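Long-range contacts in cohesin (Archaeoglobus fulgidus, PDB 2XDH), which probably acts as a protein-binding module that recognises dockerin domains, as cohesins generally do, within a longer, non-cellulosomal archaeal protein: residues Lys2-Pro13 against Lys141-Val152; Gly15-Asn26 against Gly80-Val91. All coordinates share one frame; numbering follows the deposited sequence. Where two conformers were deposited one is given.

Overall arrangement
Four neighbouring strands carry both contacts, in the spatial order 142-151, 3-12, 17-38 and 82-91. Contact 1 is the parallel pairing of 3-12 with 142-151, contact 2 the antiparallel pairing of 17-38 with 82-91, and their centres lie about 9 Å apart. Strands 3-12 and 17-38 follow each other in the chain and bridge the two contacts, with a probable hydrogen bond of 2.8 Å between Thr-4 O and Glu-25 N. Further along, Ala-12 packs on Ile-18. In sequence, contact 2 is nested inside the span closed by contact 1, so the first and last strands of the chain end up side by side, with 17-38 and 82-91 continuing the sheet beyond 3-12.

Contact 1: residues Lys2-Pro13 against Lys141-Val152; sequences KTTIIAGSAEAP and KVATINGTFRIV
Thr-3 to Ala-7 run beside Val-142 to Ile-145 as parallel strands, their directions 22° apart. Thr-3 O takes the N-H of Ala-143, Ala-143 O that of Ile-5, and the alternation continues through Ile-145 to Ala-7 N, which meets Ile-145 O at 2.9 Å. At Gly-8 the regular pattern breaks. Ser-9 OG, lying beside its own backbone N (chi1 -66°), accepts the N-H of Thr-148 at 2.9 Å, doing the work of a main-chain carbonyl. Gly-8 O is buried without a polar partner and has Gly-147 CA against it; a side chain on Gly-147 would run into that oxygen. Pairing resumes from Ala-10 N on Thr-148 O and closes with Val-152 N on Ala-12 O, where the donor sits well above the carbonyl plane.

On the face carrying Thr-4 and Ile-6, Ile-6 and Ile-145 lie side by side and point the same way, with Ile-6 CG1 4.0 Å from Ile-145 CB. Thr-4 CG2 slants across to Ile-145 CG1 at 3.9 Å. Farther along this face, Val-152 offers both methyls to Glu-11 OE2, with CG2 3.7 Å from it. On the other face the Phe-149 ring leans back toward the neighbouring strand 10-12, because CG is anti to the backbone N (chi1 167°). Its CD1 comes within 3.4 Å of Ala-10 O, and the ring also packs on Ile-18 and Val-91 of adjacent strands. At the start, Lys-2 folds its CE against Lys-141 O at 3.4 Å, while a water links Thr-3 N to the same carbonyl.

Such parallel pairing of the first and last strands, in an otherwise largely antiparallel sheet, is a hallmark of the cohesin jelly-roll beta sandwich.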
loop_
_atom_site.group_PDB
_atom_site.type_symbol
_atom_site.label_atom_id
_atom_site.label_comp_id
_atom_site.label_asym_id
_atom_site.label_seq_id
_atom_site.Cartn_x
_atom_site.Cartn_y
_atom_site.Cartn_z
ATOM N N LYS A 2 1.909 -8.427 -8.441
ATOM C CA LYS A 2 3.305 -8.829 -8.304
ATOM C C LYS A 2 4.264 -7.927 -9.112
ATOM O O LYS A 2 4.057 -7.697 -10.296
ATOM C CB LYS A 2 3.453 -10.286 -8.732
ATOM C CG LYS A 2 4.885 -10.786 -8.789
ATOM C CD LYS A 2 5.589 -10.609 -7.452
ATOM C CE LYS A 2 6.899 -11.379 -7.415
ATOM N NZ LYS A 2 6.680 -12.843 -7.542
ATOM N N THR A 3 5.312 -7.432 -8.467
ATOM C CA THR A 3 6.265 -6.553 -9.141
ATOM C C THR A 3 7.045 -7.372 -10.167
ATOM O O THR A 3 7.560 -8.437 -9.856
ATOM C CB THR A 3 7.210 -5.875 -8.130
ATOM O OG1 THR A 3 6.415 -5.162 -7.168
ATOM C CG2 THR A 3 8.134 -4.884 -8.820
ATOM N N THR A 4 7.114 -6.884 -11.398
ATOM C CA THR A 4 7.802 -7.635 -12.442
ATOM C C THR A 4 8.732 -6.739 -13.199
ATOM O O THR A 4 8.369 -5.619 -13.514
ATOM C CB THR A 4 6.769 -8.225 -13.434
ATOM O OG1 THR A 4 5.816 -9.015 -12.699
ATOM C CG2 THR A 4 7.459 -9.091 -14.493
ATOM N N ILE A 5 9.929 -7.235 -13.500
ATOM C CA ILE A 5 10.865 -6.472 -14.324
ATOM C C ILE A 5 10.972 -7.180 -15.668
ATOM O O ILE A 5 11.144 -8.397 -15.705
ATOM C CB ILE A 5 12.252 -6.398 -13.679
ATOM C CG1 ILE A 5 12.151 -5.637 -12.346
ATOM C CG2 ILE A 5 13.234 -5.655 -14.613
ATOM C CD1 ILE A 5 13.455 -5.621 -11.543
ATOM N N ILE A 6 10.861 -6.424 -16.754
ATOM C CA ILE A 6 10.719 -7.008 -18.090
ATOM C C ILE A 6 11.679 -6.387 -19.092
ATOM O O ILE A 6 11.653 -5.182 -19.305
ATOM C CB ILE A 6 9.314 -6.747 -18.627
ATOM C CG1 ILE A 6 8.270 -7.330 -17.676
ATOM C CG2 ILE A 6 9.169 -7.309 -20.050
ATOM C CD1 ILE A 6 6.834 -7.130 -18.154
ATOM N N ALA A 7 12.526 -7.207 -19.704
ATOM C CA ALA A 7 13.381 -6.721 -20.779
ATOM C C ALA A 7 12.580 -6.736 -22.083
ATOM O O ALA A 7 11.891 -7.707 -22.388
ATOM C CB ALA A 7 14.624 -7.585 -20.896
ATOM N N GLY A 8 12.662 -5.657 -22.853
ATOM C CA GLY A 8 11.913 -5.571 -24.089
ATOM C C GLY A 8 12.450 -6.508 -25.159
ATOM O O GLY A 8 13.573 -7.017 -25.059
ATOM N N SER A 9 11.642 -6.737 -26.189
ATOM C CA SER A 9 12.054 -7.570 -27.316
ATOM C C SER A 9 12.149 -6.719 -28.578
ATOM O O SER A 9 11.498 -5.676 -28.672
ATOM C CB SER A 9 11.061 -8.717 -27.519
ATOM O OG SER A 9 11.088 -9.601 -26.410
ATOM N N ALA A 10 12.956 -7.156 -29.544
ATOM C CA ALA A 10 13.170 -6.350 -30.737
ATOM C C ALA A 10 13.694 -7.176 -31.885
ATOM O O ALA A 10 14.159 -8.307 -31.704
ATOM C CB ALA A 10 14.127 -5.179 -30.442
ATOM N N GLU A 11 13.611 -6.601 -33.076
ATOM C CA GLU A 11 14.179 -7.217 -34.257
ATOM C C GLU A 11 14.652 -6.111 -35.194
ATOM O O GLU A 11 14.014 -5.067 -35.291
ATOM C CB GLU A 11 13.140 -8.085 -34.954
ATOM C CG GLU A 11 11.930 -7.311 -35.438
ATOM C CD GLU A 11 10.798 -8.229 -35.886
ATOM O OE1 GLU A 11 10.302 -9.007 -35.045
ATOM O OE2 GLU A 11 10.409 -8.179 -37.070
ATOM N N ALA A 12 15.763 -6.350 -35.880
ATOM C CA ALA A 12 16.345 -5.355 -36.781
ATOM C C ALA A 12 17.441 -5.988 -37.625
ATOM O O ALA A 12 17.960 -7.044 -37.268
ATOM C CB ALA A 12 16.892 -4.199 -35.985
ATOM N N PRO A 13 17.799 -5.345 -38.754
ATOM C CA PRO A 13 18.830 -5.884 -39.647
ATOM C C PRO A 13 20.218 -5.531 -39.144
ATOM O O PRO A 13 20.350 -4.674 -38.272
ATOM C CB PRO A 13 18.580 -5.146 -40.975
ATOM C CG PRO A 13 17.369 -4.260 -40.744
ATOM C CD PRO A 13 17.256 -4.077 -39.264
ATOM N N LYS A 141 9.922 -8.868 -3.514
ATOM C CA LYS A 141 9.836 -10.040 -4.376
ATOM C C LYS A 141 9.488 -9.557 -5.768
ATOM O O LYS A 141 8.560 -8.766 -5.943
ATOM C CB LYS A 141 8.746 -10.994 -3.901
ATOM C CG LYS A 141 8.920 -11.485 -2.467
ATOM C CD LYS A 141 10.220 -12.258 -2.270
ATOM C CE LYS A 141 10.378 -12.672 -0.799
ATOM N NZ LYS A 141 10.518 -11.455 0.062
ATOM N N VAL A 142 10.246 -10.026 -6.747
ATOM C CA VAL A 142 10.000 -9.663 -8.122
ATOM C C VAL A 142 9.983 -10.904 -8.998
ATOM O O VAL A 142 10.622 -11.921 -8.699
ATOM C CB VAL A 142 11.070 -8.707 -8.643
ATOM C CG1 VAL A 142 10.834 -7.322 -8.073
ATOM C CG2 VAL A 142 12.442 -9.223 -8.275
ATOM N N ALA A 143 9.219 -10.814 -10.072
ATOM C CA ALA A 143 9.292 -11.816 -11.127
ATOM C C ALA A 143 10.090 -11.163 -12.246
ATOM O O ALA A 143 10.155 -9.949 -12.327
ATOM C CB ALA A 143 7.896 -12.181 -11.599
ATOM N N THR A 144 10.720 -11.952 -13.102
ATOM C CA THR A 144 11.434 -11.358 -14.225
ATOM C C THR A 144 10.935 -11.972 -15.524
ATOM O O THR A 144 10.495 -13.130 -15.548
ATOM C CB THR A 144 12.945 -11.581 -14.109
ATOM O OG1 THR A 144 13.215 -12.980 -14.110
ATOM C CG2 THR A 144 13.456 -10.996 -12.816
ATOM N N ILE A 145 10.997 -11.184 -16.589
ATOM C CA ILE A 145 10.678 -11.656 -17.932
ATOM C C ILE A 145 11.773 -11.198 -18.887
ATOM O O ILE A 145 12.027 -10.004 -19.026
ATOM C CB ILE A 145 9.320 -11.132 -18.396
ATOM C CG1 ILE A 145 8.231 -11.599 -17.421
ATOM C CG2 ILE A 145 8.985 -11.647 -19.824
ATOM C CD1 ILE A 145 6.830 -11.228 -17.872
ATOM N N ASN A 146 12.428 -12.155 -19.533
ATOM C CA ASN A 146 13.536 -11.845 -20.427
ATOM C C ASN A 146 13.047 -11.377 -21.795
ATOM O O ASN A 146 11.891 -11.579 -22.154
ATOM C CB ASN A 146 14.452 -13.055 -20.540
ATOM C CG ASN A 146 15.083 -13.404 -19.211
ATOM O OD1 ASN A 146 15.312 -12.521 -18.390
ATOM N ND2 ASN A 146 15.366 -14.682 -18.991
ATOM N N GLY A 147 13.926 -10.731 -22.544
ATOM C CA GLY A 147 13.537 -10.202 -23.832
ATOM C C GLY A 147 14.072 -11.128 -24.888
ATOM O O GLY A 147 14.874 -12.008 -24.588
ATOM N N THR A 148 13.637 -10.925 -26.121
ATOM C CA THR A 148 14.088 -11.769 -27.224
ATOM C C THR A 148 14.501 -10.860 -28.378
ATOM O O THR A 148 13.792 -9.911 -28.713
ATOM C CB THR A 148 12.957 -12.685 -27.680
ATOM O OG1 THR A 148 12.489 -13.450 -26.560
ATOM C CG2 THR A 148 13.423 -13.623 -28.791
ATOM N N PHE A 149 15.654 -11.125 -28.973
ATOM C CA PHE A 149 16.071 -10.319 -30.114
ATOM C C PHE A 149 16.365 -11.176 -31.331
ATOM O O PHE A 149 17.002 -12.218 -31.215
ATOM C CB PHE A 149 17.305 -9.481 -29.797
ATOM C CG PHE A 149 17.937 -8.897 -31.025
ATOM C CD1 PHE A 149 17.470 -7.710 -31.552
ATOM C CD2 PHE A 149 18.947 -9.573 -31.688
ATOM C CE1 PHE A 149 18.022 -7.186 -32.707
ATOM C CE2 PHE A 149 19.503 -9.056 -32.841
ATOM C CZ PHE A 149 19.037 -7.857 -33.349
ATOM N N ARG A 150 15.903 -10.726 -32.496
ATOM C CA ARG A 150 16.142 -11.437 -33.752
ATOM C C ARG A 150 16.672 -10.511 -34.846
ATOM O O ARG A 150 16.212 -9.383 -34.995
ATOM C CB ARG A 150 14.861 -12.113 -34.266
ATOM C CG ARG A 150 14.476 -13.387 -33.544
ATOM C CD ARG A 150 13.791 -14.370 -34.488
ATOM N NE ARG A 150 12.692 -13.760 -35.236
ATOM C CZ ARG A 150 12.580 -13.794 -36.560
ATOM N NH1 ARG A 150 13.501 -14.414 -37.286
ATOM N NH2 ARG A 150 11.548 -13.212 -37.162
ATOM N N ILE A 151 17.624 -10.997 -35.631
ATOM C CA ILE A 151 18.032 -10.253 -36.812
ATOM C C ILE A 151 17.010 -10.489 -37.915
ATOM O O ILE A 151 16.651 -11.627 -38.206
ATOM C CB ILE A 151 19.422 -10.659 -37.291
ATOM C CG1 ILE A 151 20.439 -10.472 -36.167
ATOM C CG2 ILE A 151 19.825 -9.839 -38.506
ATOM C CD1 ILE A 151 21.822 -10.838 -36.584
ATOM N N VAL A 152 16.556 -9.401 -38.528
ATOM C CA VAL A 152 15.409 -9.422 -39.426
ATOM C C VAL A 152 15.662 -8.485 -40.621
ATOM O O VAL A 152 16.529 -7.620 -40.552
ATOM C CB VAL A 152 14.148 -8.997 -38.631
ATOM C CG1 VAL A 152 13.359 -7.920 -39.348
ATOM C CG2 VAL A 152 13.292 -10.213 -38.283
HETATM O O HOH W 1 6.214 -7.709 -5.380
#

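Contact 2: residues Gly15-Asn26 against Gly80-Val91; sequences GSDIQVPVKIEN and GDGSLFYVKFRV
Val-22 sets its CB over one face of the Phe-85 ring, a CH-pi contact 3.9 Å from the centroid, while Val-87 CG2 lies at the ring's edge in plane. Phe-89 carries Val-87 CG1 on one face and meets Val-20 CG2 at its edge, 3.8 Å from CD2. Tyr-86 points to the other side of the sheet, where Pro-21 CB lies over its face, 3.5 Å from CE1. Gln-19, bent at chi2 (100°), crosses Tyr-86 at about a right angle, bringing CG within 3.6 Å of Tyr-86 CD1 and NE2 close to CB. With a serine in place of Tyr-86, Pro-21 CB would probably lose its aromatic platform and Gln-19 CG the ring carbon beside it.

Hydrogen-bonded antiparallel pairs, Ile-18 with Phe-89 and Val-20 with Val-87, hold these side chains in step. At Val-22 the register slips in a classic beta bulge: its O accepts Leu-84 N at 2.8 Å and, weakly, Phe-85 N. Beyond it, Asp-81 OD1 accepts Asn-26 N at 2.8 Å, and a water bridges Asp-81 OD2 to Asn-26 OD1.

Asp-17 OD1 and Lys-88 NZ, 4.3 Å apart, are too far for a salt bridge, and there charge probably adds only a weak attraction. Cohesion thus rests mainly on main-chain bonds, the apolar face of Ile-18, Val-20, Val-22, Phe-85 and Phe-89, the Pro-21/Tyr-86 packing and the Asp-81 bond to Asn-26 N.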
loop_
_atom_site.group_PDB
_atom_site.type_symbol
_atom_site.label_atom_id
_atom_site.label_comp_id
_atom_site.label_asym_id
_atom_site.label_seq_id
_atom_site.Cartn_x
_atom_site.Cartn_y
_atom_site.Cartn_z
ATOM N N GLY A 15 23.615 -3.673 -38.903
ATOM C CA GLY A 15 24.002 -2.300 -39.183
ATOM C C GLY A 15 23.085 -1.242 -38.602
ATOM O O GLY A 15 23.398 -0.054 -38.632
ATOM N N SER A 16 21.944 -1.656 -38.066
ATOM C CA SER A 16 21.003 -0.677 -37.548
ATOM C C SER A 16 21.121 -0.567 -36.039
ATOM O O SER A 16 21.632 -1.470 -35.377
ATOM C CB SER A 16 19.569 -1.035 -37.943
ATOM O OG SER A 16 19.117 -2.177 -37.238
ATOM N N ASP A 17 20.664 0.553 -35.499
ATOM C CA ASP A 17 20.584 0.701 -34.060
ATOM C C ASP A 17 19.174 0.358 -33.601
ATOM O O ASP A 17 18.198 0.586 -34.323
ATOM C CB ASP A 17 20.949 2.121 -33.639
ATOM C CG ASP A 17 22.331 2.522 -34.099
ATOM O OD1 ASP A 17 22.545 3.724 -34.357
ATOM O OD2 ASP A 17 23.203 1.634 -34.208
ATOM N N ILE A 18 19.075 -0.216 -32.406
ATOM C CA ILE A 18 17.786 -0.470 -31.781
ATOM C C ILE A 18 17.787 0.095 -30.372
ATOM O O ILE A 18 18.838 0.241 -29.748
ATOM C CB ILE A 18 17.472 -1.972 -31.675
ATOM C CG1 ILE A 18 18.511 -2.672 -30.796
ATOM C CG2 ILE A 18 17.397 -2.602 -33.039
ATOM C CD1 ILE A 18 18.177 -4.113 -30.480
ATOM N N GLN A 19 16.599 0.405 -29.873
ATOM C CA GLN A 19 16.442 0.905 -28.517
ATOM C C GLN A 19 15.577 -0.090 -27.754
ATOM O O GLN A 19 14.419 -0.288 -28.097
ATOM C CB GLN A 19 15.787 2.286 -28.545
ATOM C CG GLN A 19 15.910 3.078 -27.262
ATOM C CD GLN A 19 17.017 4.113 -27.319
ATOM O OE1 GLN A 19 17.537 4.428 -28.392
ATOM N NE2 GLN A 19 17.383 4.650 -26.159
ATOM N N VAL A 20 16.151 -0.735 -26.745
ATOM C CA VAL A 20 15.439 -1.755 -25.969
ATOM C C VAL A 20 15.247 -1.284 -24.537
ATOM O O VAL A 20 16.220 -1.027 -23.826
ATOM C CB VAL A 20 16.230 -3.065 -25.909
ATOM C CG1 VAL A 20 15.502 -4.077 -25.044
ATOM C CG2 VAL A 20 16.479 -3.617 -27.331
ATOM N N PRO A 21 13.990 -1.152 -24.112
ATOM C CA PRO A 21 13.745 -0.744 -22.731
ATOM C C PRO A 21 13.791 -1.934 -21.792
ATOM O O PRO A 21 13.521 -3.068 -22.207
ATOM C CB PRO A 21 12.313 -0.214 -22.785
ATOM C CG PRO A 21 11.648 -1.098 -23.828
ATOM C CD PRO A 21 12.736 -1.329 -24.876
ATOM N N VAL A 22 14.127 -1.670 -20.532
ATOM C CA VAL A 22 13.834 -2.599 -19.447
ATOM C C VAL A 22 12.809 -1.899 -18.560
ATOM O O VAL A 22 13.042 -0.780 -18.086
ATOM C CB VAL A 22 15.098 -2.944 -18.661
ATOM C CG1 VAL A 22 14.760 -3.703 -17.382
ATOM C CG2 VAL A 22 16.062 -3.746 -19.555
ATOM N N LYS A 23 11.661 -2.538 -18.365
ATOM C CA LYS A 23 10.534 -1.883 -17.725
ATOM C C LYS A 23 10.240 -2.522 -16.376
ATOM O O LYS A 23 10.627 -3.659 -16.116
ATOM C CB LYS A 23 9.273 -2.027 -18.577
ATOM C CG LYS A 23 9.380 -1.497 -19.971
ATOM C CD LYS A 23 8.255 -2.071 -20.821
ATOM C CE LYS A 23 8.502 -3.543 -21.122
ATOM N NZ LYS A 23 7.459 -4.095 -22.025
ATOM N N ILE A 24 9.509 -1.799 -15.541
ATOM C CA ILE A 24 8.980 -2.400 -14.319
ATOM C C ILE A 24 7.463 -2.328 -14.345
ATOM O O ILE A 24 6.879 -1.376 -14.874
ATOM C CB ILE A 24 9.570 -1.733 -13.048
ATOM C CG1 ILE A 24 9.261 -2.564 -11.798
ATOM C CG2 ILE A 24 9.061 -0.297 -12.895
ATOM C CD1 ILE A 24 10.207 -2.269 -10.626
ATOM N N GLU A 25 6.812 -3.329 -13.774
ATOM C CA GLU A 25 5.363 -3.311 -13.710
ATOM C C GLU A 25 4.922 -3.570 -12.274
ATOM O O GLU A 25 5.472 -4.446 -11.597
ATOM C CB GLU A 25 4.784 -4.363 -14.664
ATOM C CG GLU A 25 5.254 -4.182 -16.115
ATOM C CD GLU A 25 4.754 -2.886 -16.746
ATOM O OE1 GLU A 25 3.566 -2.561 -16.547
ATOM O OE2 GLU A 25 5.546 -2.185 -17.430
ATOM N N ASN A 26 3.960 -2.775 -11.810
ATOM C CA ASN A 26 3.447 -2.866 -10.449
ATOM C C ASN A 26 4.503 -2.650 -9.375
ATOM O O ASN A 26 4.523 -3.338 -8.359
ATOM C CB ASN A 26 2.740 -4.196 -10.255
ATOM C CG ASN A 26 1.647 -4.407 -11.285
ATOM O OD1 ASN A 26 0.767 -3.563 -11.450
ATOM N ND2 ASN A 26 1.731 -5.502 -12.016
ATOM N N GLY A 80 4.332 1.924 -9.760
ATOM C CA GLY A 80 3.569 1.809 -10.992
ATOM C C GLY A 80 4.330 1.126 -12.116
ATOM O O GLY A 80 5.178 0.264 -11.876
ATOM N N ASP A 81 4.008 1.498 -13.350
ATOM C CA ASP A 81 4.590 0.861 -14.522
ATOM C C ASP A 81 5.386 1.907 -15.296
ATOM O O ASP A 81 4.982 3.060 -15.358
ATOM C CB ASP A 81 3.506 0.354 -15.457
ATOM C CG ASP A 81 2.520 -0.596 -14.786
ATOM O OD1 ASP A 81 2.788 -1.113 -13.684
ATOM O OD2 ASP A 81 1.464 -0.839 -15.394
ATOM N N GLY A 82 6.476 1.496 -15.930
ATOM C CA GLY A 82 7.243 2.411 -16.759
ATOM C C GLY A 82 8.621 1.847 -17.046
ATOM O O GLY A 82 8.950 0.759 -16.592
ATOM N N SER A 83 9.425 2.573 -17.817
ATOM C CA SER A 83 10.775 2.117 -18.104
ATOM C C SER A 83 11.760 2.539 -17.014
ATOM O O SER A 83 11.697 3.658 -16.490
ATOM C CB SER A 83 11.232 2.624 -19.475
ATOM O OG SER A 83 10.991 4.012 -19.601
ATOM N N LEU A 84 12.660 1.620 -16.683
ATOM C CA LEU A 84 13.756 1.861 -15.751
ATOM C C LEU A 84 14.961 2.398 -16.501
ATOM O O LEU A 84 15.687 3.254 -16.001
ATOM C CB LEU A 84 14.144 0.558 -15.049
ATOM C CG LEU A 84 13.071 -0.023 -14.133
ATOM C CD1 LEU A 84 13.548 -1.350 -13.556
ATOM C CD2 LEU A 84 12.763 0.988 -13.023
ATOM N N PHE A 85 15.188 1.872 -17.698
ATOM C CA PHE A 85 16.259 2.382 -18.553
ATOM C C PHE A 85 16.065 1.859 -19.963
ATOM O O PHE A 85 15.244 0.975 -20.188
ATOM C CB PHE A 85 17.654 2.043 -18.006
ATOM C CG PHE A 85 17.930 0.550 -17.860
ATOM C CD1 PHE A 85 18.592 -0.149 -18.863
ATOM C CD2 PHE A 85 17.565 -0.130 -16.707
ATOM C CE1 PHE A 85 18.871 -1.506 -18.736
ATOM C CE2 PHE A 85 17.837 -1.493 -16.561
ATOM C CZ PHE A 85 18.490 -2.183 -17.583
ATOM N N TYR A 86 16.794 2.439 -20.909
ATOM C CA TYR A 86 16.750 2.031 -22.309
ATOM C C TYR A 86 18.181 1.686 -22.674
ATOM O O TYR A 86 19.113 2.367 -22.237
ATOM C CB TYR A 86 16.268 3.195 -23.202
ATOM C CG TYR A 86 14.764 3.366 -23.259
ATOM C CD1 TYR A 86 14.013 2.728 -24.248
ATOM C CD2 TYR A 86 14.089 4.166 -22.335
ATOM C CE1 TYR A 86 12.630 2.874 -24.317
ATOM C CE2 TYR A 86 12.695 4.311 -22.391
ATOM C CZ TYR A 86 11.978 3.657 -23.387
ATOM O OH TYR A 86 10.606 3.779 -23.467
ATOM N N VAL A 87 18.374 0.626 -23.445
ATOM C CA VAL A 87 19.701 0.355 -23.972
ATOM C C VAL A 87 19.703 0.597 -25.475
ATOM O O VAL A 87 18.859 0.086 -26.199
ATOM C CB VAL A 87 20.201 -1.077 -23.633
ATOM C CG1 VAL A 87 21.612 -1.287 -24.166
ATOM C CG2 VAL A 87 20.189 -1.294 -22.124
ATOM N N LYS A 88 20.637 1.415 -25.941
ATOM C CA LYS A 88 20.795 1.601 -27.370
ATOM C C LYS A 88 21.818 0.580 -27.844
ATOM O O LYS A 88 22.972 0.591 -27.399
ATOM C CB LYS A 88 21.253 3.026 -27.695
ATOM C CG LYS A 88 21.267 3.324 -29.189
ATOM C CD LYS A 88 21.664 4.764 -29.477
ATOM C CE LYS A 88 21.308 5.149 -30.905
ATOM N NZ LYS A 88 19.861 4.881 -31.178
ATOM N N PHE A 89 21.386 -0.314 -28.728
ATOM C CA PHE A 89 22.256 -1.346 -29.268
ATOM C C PHE A 89 22.499 -1.071 -30.736
ATOM O O PHE A 89 21.702 -0.411 -31.398
ATOM C CB PHE A 89 21.597 -2.721 -29.192
ATOM C CG PHE A 89 21.548 -3.322 -27.813
ATOM C CD1 PHE A 89 22.709 -3.732 -27.178
ATOM C CD2 PHE A 89 20.325 -3.536 -27.181
ATOM C CE1 PHE A 89 22.661 -4.322 -25.931
ATOM C CE2 PHE A 89 20.262 -4.111 -25.944
ATOM C CZ PHE A 89 21.429 -4.512 -25.303
ATOM N N ARG A 90 23.600 -1.600 -31.246
ATOM C CA ARG A 90 23.829 -1.622 -32.674
ATOM C C ARG A 90 23.890 -3.076 -33.066
ATOM O O ARG A 90 24.542 -3.877 -32.396
ATOM C CB ARG A 90 25.137 -0.926 -33.030
ATOM C CG ARG A 90 25.629 -1.268 -34.422
ATOM C CD ARG A 90 26.117 -0.034 -35.137
ATOM N NE ARG A 90 26.766 -0.368 -36.398
ATOM C CZ ARG A 90 27.451 0.499 -37.133
ATOM N NH1 ARG A 90 27.574 1.756 -36.726
ATOM N NH2 ARG A 90 28.010 0.110 -38.271
ATOM N N VAL A 91 23.189 -3.425 -34.134
ATOM C CA VAL A 91 23.165 -4.804 -34.594
ATOM C C VAL A 91 24.388 -5.068 -35.466
ATOM O O VAL A 91 24.494 -4.557 -36.580
ATOM C CB VAL A 91 21.876 -5.103 -35.384
ATOM C CG1 VAL A 91 21.811 -6.575 -35.781
ATOM C CG2 VAL A 91 20.656 -4.691 -34.577
HETATM O O HOH W 2 -0.142 -2.437 -14.101
#